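Local coordinates for protein thioesterase superfamily (Jannaschia sp., PDB 2OAF) that probably hydrolyses thioesters, as a hotdog-fold member of the thioesterase superfamily whose substrate is not established, at residues L99-V108 against V119-T127. Numbering follows the deposited sequence.
Sequences LGTKSITFRV and VGAFTCVFT. With PO4 (phosphate ion), chain H.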
ATOM      1  N   LEU B  99      -1.565  28.379   9.517  1.00 28.73           N
ATOM      2  CA  LEU B  99      -1.571  28.721   8.099  1.00 29.53           C
ATOM      3  C   LEU B  99      -0.726  29.967   7.929  1.00 30.26           C
ATOM      4  O   LEU B  99      -1.055  30.993   8.469  1.00 32.01           O
ATOM      5  CB  LEU B  99      -3.001  28.982   7.631  1.00 30.84           C
ATOM      6  CG  LEU B  99      -3.203  29.426   6.172  1.00 25.65           C
ATOM      7  CD1 LEU B  99      -2.734  28.386   5.134  1.00 25.53           C
ATOM      8  CD2 LEU B  99      -4.681  29.790   5.986  1.00 30.05           C
ATOM      9  N   GLY B 100       0.393  29.870   7.225  1.00 30.19           N
ATOM     10  CA  GLY B 100       1.182  31.036   6.926  1.00 31.98           C
ATOM     11  C   GLY B 100       0.787  31.556   5.568  1.00 33.18           C
ATOM     12  O   GLY B 100      -0.299  31.281   5.079  1.00 34.93           O
ATOM     13  N   THR B 101       1.684  32.309   4.961  1.00 34.71           N
ATOM     14  CA  THR B 101       1.460  32.852   3.633  1.00 35.71           C
ATOM     15  C   THR B 101       1.594  31.746   2.608  1.00 36.19           C
ATOM     16  O   THR B 101       0.854  31.713   1.634  1.00 37.10           O
ATOM     17  CB  THR B 101       2.497  33.934   3.315  1.00 32.21           C
ATOM     18  OG1 THR B 101       2.468  34.935   4.338  1.00 36.61           O
ATOM     19  CG2 THR B 101       2.227  34.572   1.962  1.00 32.03           C
ATOM     20  N   LYS B 102       2.556  30.854   2.828  1.00 36.98           N
ATOM     21  CA  LYS B 102       2.855  29.798   1.853  1.00 39.09           C
ATOM     22  C   LYS B 102       2.450  28.371   2.263  1.00 35.61           C
ATOM     23  O   LYS B 102       2.183  27.564   1.389  1.00 33.71           O
ATOM     24  CB  LYS B 102       4.332  29.883   1.456  1.00 41.55           C
ATOM     25  CG  LYS B 102       4.600  31.136   0.572  1.00 48.65           C
ATOM     26  CD  LYS B 102       6.087  31.373   0.243  1.00 50.00           C
ATOM     27  CE  LYS B 102       6.920  31.676   1.506  1.00 61.94           C
ATOM     28  NZ  LYS B 102       8.172  32.432   1.184  1.00 63.77           N
ATOM     29  N   SER B 103       2.394  28.055   3.558  1.00 33.31           N
ATOM     30  CA  SER B 103       2.152  26.679   3.975  1.00 33.57           C
ATOM     31  C   SER B 103       1.048  26.564   5.014  1.00 32.52           C
ATOM     32  O   SER B 103       0.754  27.514   5.701  1.00 29.25           O
ATOM     33  CB  SER B 103       3.425  26.086   4.587  1.00 34.11           C
ATOM     34  OG  SER B 103       3.678  26.724   5.829  1.00 36.85           O
ATOM     35  N   ILE B 104       0.495  25.346   5.119  1.00 28.30           N
ATOM     36  CA  ILE B 104      -0.481  24.988   6.133  1.00 28.36           C
ATOM     37  C   ILE B 104       0.036  23.768   6.888  1.00 28.17           C
ATOM     38  O   ILE B 104       0.658  22.907   6.288  1.00 29.01           O
ATOM     39  CB  ILE B 104      -1.845  24.681   5.471  1.00 27.31           C
ATOM     40  CG1 ILE B 104      -2.949  24.498   6.537  1.00 30.41           C
ATOM     41  CG2 ILE B 104      -1.750  23.437   4.516  1.00 29.87           C
ATOM     42  CD1 ILE B 104      -4.322  24.307   5.938  1.00 25.79           C
ATOM     43  N   THR B 105      -0.197  23.698   8.193  1.00 29.95           N
ATOM     44  CA  THR B 105       0.152  22.513   8.959  1.00 28.52           C
ATOM     45  C   THR B 105      -1.098  21.970   9.609  1.00 29.14           C
ATOM     46  O   THR B 105      -1.832  22.692  10.302  1.00 28.91           O
ATOM     47  CB  THR B 105       1.198  22.789  10.027  1.00 28.10           C
ATOM     48  OG1 THR B 105       2.378  23.312   9.411  1.00 31.15           O
ATOM     49  CG2 THR B 105       1.531  21.516  10.834  1.00 27.01           C
ATOM     50  N   PHE B 106      -1.324  20.683   9.357  1.00 27.38           N
ATOM     51  CA  PHE B 106      -2.400  19.923   9.953  1.00 29.26           C
ATOM     52  C   PHE B 106      -1.828  19.055  11.035  1.00 29.39           C
ATOM     53  O   PHE B 106      -0.789  18.407  10.822  1.00 29.33           O
ATOM     54  CB  PHE B 106      -3.055  19.011   8.916  1.00 27.66           C
ATOM     55  CG  PHE B 106      -3.939  19.742   7.943  1.00 27.44           C
ATOM     56  CD1 PHE B 106      -5.258  19.989   8.241  1.00 26.50           C
ATOM     57  CD2 PHE B 106      -3.448  20.176   6.733  1.00 29.12           C
ATOM     58  CE1 PHE B 106      -6.078  20.655   7.344  1.00 31.55           C
ATOM     59  CE2 PHE B 106      -4.272  20.828   5.836  1.00 34.72           C
ATOM     60  CZ  PHE B 106      -5.592  21.061   6.153  1.00 29.87           C
ATOM     61  N   ARG B 107      -2.548  19.009  12.156  1.00 28.28           N
ATOM     62  CA  ARG B 107      -2.368  18.009  13.187  1.00 28.16           C
ATOM     63  C   ARG B 107      -3.379  16.892  13.008  1.00 28.75           C
ATOM     64  O   ARG B 107      -4.532  17.146  12.635  1.00 25.90           O
ATOM     65  CB  ARG B 107      -2.584  18.648  14.547  1.00 29.01           C
ATOM     66  CG  ARG B 107      -1.445  19.482  15.014  1.00 27.72           C
ATOM     67  CD  ARG B 107      -0.291  18.652  15.619  1.00 28.98           C
ATOM     68  NE  ARG B 107      -0.626  18.223  16.965  1.00 29.41           N
ATOM     69  CZ  ARG B 107      -1.134  17.038  17.296  1.00 26.30           C
ATOM     70  NH1 ARG B 107      -1.319  16.104  16.385  1.00 33.51           N
ATOM     71  NH2 ARG B 107      -1.446  16.793  18.559  1.00 30.64           N
ATOM     72  N   VAL B 108      -2.939  15.664  13.257  1.00 27.75           N
ATOM     73  CA  VAL B 108      -3.824  14.512  13.350  1.00 28.62           C
ATOM     74  C   VAL B 108      -3.413  13.690  14.579  1.00 29.46           C
ATOM     75  O   VAL B 108      -2.232  13.334  14.713  1.00 30.34           O
ATOM     76  CB  VAL B 108      -3.750  13.596  12.114  1.00 27.54           C
ATOM     77  CG1 VAL B 108      -4.658  12.370  12.304  1.00 26.55           C
ATOM     78  CG2 VAL B 108      -4.086  14.364  10.817  1.00 27.07           C
ATOM     79  N   VAL B 119       0.442  10.832  17.286  1.00 28.88           N
ATOM     80  CA  VAL B 119       0.244  12.262  17.161  0.50 28.38           C
ATOM     81  C   VAL B 119       1.120  12.675  15.984  1.00 29.92           C
ATOM     82  O   VAL B 119       2.294  12.324  15.929  1.00 30.19           O
ATOM     83  CB  VAL B 119       0.578  13.000  18.487  0.50 30.19           C
ATOM     84  CG1 VAL B 119       0.035  12.203  19.724  0.50 24.37           C
ATOM     85  CG2 VAL B 119       2.051  13.230  18.631  0.50 32.52           C
ATOM     86  N   GLY B 120       0.531  13.352  15.018  1.00 28.70           N
ATOM     87  CA  GLY B 120       1.282  13.795  13.849  1.00 30.80           C
ATOM     88  C   GLY B 120       1.057  15.257  13.471  1.00 30.07           C
ATOM     89  O   GLY B 120       0.001  15.831  13.750  1.00 28.21           O
ATOM     90  N   ALA B 121       2.048  15.840  12.789  1.00 29.03           N
ATOM     91  CA  ALA B 121       1.940  17.169  12.198  1.00 28.49           C
ATOM     92  C   ALA B 121       2.442  17.091  10.745  1.00 29.49           C
ATOM     93  O   ALA B 121       3.481  16.503  10.462  1.00 28.15           O
ATOM     94  CB  ALA B 121       2.764  18.182  13.005  1.00 28.92           C
ATOM     95  N   PHE B 122       1.667  17.666   9.838  1.00 30.58           N
ATOM     96  CA  PHE B 122       1.839  17.475   8.401  1.00 30.06           C
ATOM     97  C   PHE B 122       1.724  18.815   7.701  1.00 29.49           C
ATOM     98  O   PHE B 122       0.703  19.479   7.815  1.00 29.74           O
ATOM     99  CB  PHE B 122       0.726  16.556   7.899  1.00 29.44           C
ATOM    100  CG  PHE B 122       0.663  15.234   8.627  1.00 29.94           C
ATOM    101  CD1 PHE B 122      -0.054  15.104   9.814  1.00 30.59           C
ATOM    102  CD2 PHE B 122       1.308  14.128   8.120  1.00 32.58           C
ATOM    103  CE1 PHE B 122      -0.119  13.882  10.473  1.00 31.29           C
ATOM    104  CE2 PHE B 122       1.252  12.909   8.773  1.00 31.61           C
ATOM    105  CZ  PHE B 122       0.540  12.799   9.970  1.00 34.02           C
ATOM    106  N   THR B 123       2.773  19.209   6.991  1.00 28.53           N
ATOM    107  CA  THR B 123       2.883  20.540   6.418  1.00 26.12           C
ATOM    108  C   THR B 123       2.898  20.442   4.899  1.00 27.86           C
ATOM    109  O   THR B 123       3.650  19.641   4.318  1.00 26.70           O
ATOM    110  CB  THR B 123       4.176  21.223   6.885  1.00 28.17           C
ATOM    111  OG1 THR B 123       4.212  21.212   8.317  1.00 29.18           O
ATOM    112  CG2 THR B 123       4.227  22.681   6.386  1.00 25.13           C
ATOM    113  N   CYS B 124       2.020  21.222   4.281  1.00 27.52           N
ATOM    114  CA  CYS B 124       1.823  21.305   2.840  1.00 30.61           C
ATOM    115  C   CYS B 124       2.080  22.731   2.361  1.00 29.51           C
ATOM    116  O   CYS B 124       1.834  23.665   3.097  1.00 29.35           O
ATOM    117  CB  CYS B 124       0.365  20.995   2.541  1.00 33.02           C
ATOM    118  SG  CYS B 124      -0.093  19.323   3.053  1.00 40.42           S
ATOM    119  N   VAL B 125       2.545  22.882   1.122  1.00 30.75           N
ATOM    120  CA  VAL B 125       2.549  24.173   0.436  1.00 30.18           C
ATOM    121  C   VAL B 125       1.395  24.138  -0.575  1.00 31.88           C
ATOM    122  O   VAL B 125       0.696  23.133  -0.677  1.00 30.85           O
ATOM    123  CB  VAL B 125       3.904  24.469  -0.242  1.00 33.46           C
ATOM    124  CG1 VAL B 125       4.993  24.699   0.817  1.00 32.75           C
ATOM    125  CG2 VAL B 125       4.288  23.364  -1.244  1.00 31.58           C
ATOM    126  N   PHE B 126       1.180  25.235  -1.289  1.00 31.37           N
ATOM    127  CA  PHE B 126       0.081  25.353  -2.253  1.00 31.67           C
ATOM    128  C   PHE B 126       0.662  25.517  -3.633  1.00 32.53           C
ATOM    129  O   PHE B 126       1.671  26.220  -3.800  1.00 31.30           O
ATOM    130  CB  PHE B 126      -0.805  26.560  -1.928  1.00 31.71           C
ATOM    131  CG  PHE B 126      -1.616  26.396  -0.679  1.00 30.58           C
ATOM    132  CD1 PHE B 126      -1.087  26.728   0.559  1.00 34.53           C
ATOM    133  CD2 PHE B 126      -2.924  25.884  -0.730  1.00 32.81           C
ATOM    134  CE1 PHE B 126      -1.846  26.567   1.738  1.00 34.95           C
ATOM    135  CE2 PHE B 126      -3.678  25.721   0.449  1.00 35.74           C
ATOM    136  CZ  PHE B 126      -3.131  26.059   1.677  1.00 35.41           C
ATOM    137  N   THR B 127       0.039  24.861  -4.609  1.00 32.27           N
ATOM    138  CA  THR B 127       0.402  25.037  -6.009  1.00 34.20           C
ATOM    139  C   THR B 127      -0.817  25.432  -6.852  1.00 33.92           C
ATOM    140  O   THR B 127      -1.979  25.248  -6.437  1.00 31.95           O
ATOM    141  CB  THR B 127       0.994  23.746  -6.613  1.00 35.04           C
ATOM    142  OG1 THR B 127       0.033  22.700  -6.489  1.00 30.82           O
ATOM    143  CG2 THR B 127       2.309  23.322  -5.919  1.00 34.06           C
TER
HETATM  144  P   PO4 H 144       5.043  30.129   5.650  1.00 68.00           P
HETATM  145  O1  PO4 H 144       5.277  30.867   6.961  1.00 63.52           O
HETATM  146  O2  PO4 H 144       3.682  29.484   5.689  1.00 48.43           O
HETATM  147  O3  PO4 H 144       5.132  31.161   4.533  1.00 65.10           O
HETATM  148  O4  PO4 H 144       6.067  29.021   5.472  1.00 56.69           O
HETATM  149  O   HOH W   1       2.916  27.654  -1.182  1.00 40.80           O
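Arg107 folds its side chain back over the neighbouring strand, with CD 4.0 Å from Ala121 CB and NH1 donating to Gly120 O at 3.0 Å. Bends at chi2 and chi3 turn the guanidinium toward Gly120 O. Gly120 O accepts a second bond from Val108 N, the two donors arriving from opposite faces of the carbonyl plane. NH1 also forms a salt bridge with Asp109. A leucine in its place would probably leave Asp109 without its mate and Gly120 O with Val108 N alone of these two donors. Farther along the same face, the hydroxyls of Thr105 and Thr123 are hydrogen-bonded, OG1 to OG1, at 3.0 Å, each hydroxyl being set anti to its carbonyl carbon (chi1 -58° and -55°).

On the other face the side chains are buried. Phe122 lays CE1 4.0 Å from Val108 CB, Ile104 CG2 packs on Cys124 CB, and helix 39-54 covers Phe106 and Phe122, with Trp50 meeting the Phe106 ring edge-to-face. Beside the turn that leads from strand 90-99 into strand 103-112, Leu99 CD1 comes within 4.0 Å of Phe126 CE1, while Lys102 O lies in the plane of the Phe126 ring at its edge. A water bridges Lys102 O and Phe126 N. A phosphate, probably from the crystallisation liquor, is held by Ser103 N and OG, Lys102 N and Arg98.

Paired backbone bonds, among them Phe122 N to Phe106 O at 2.7 Å, join Ile104, Phe106 and Val108 to Cys124, Phe122 and Gly120. This is an antiparallel beta hairpin whose apolar face packs against a long helix, as in the hotdog fold.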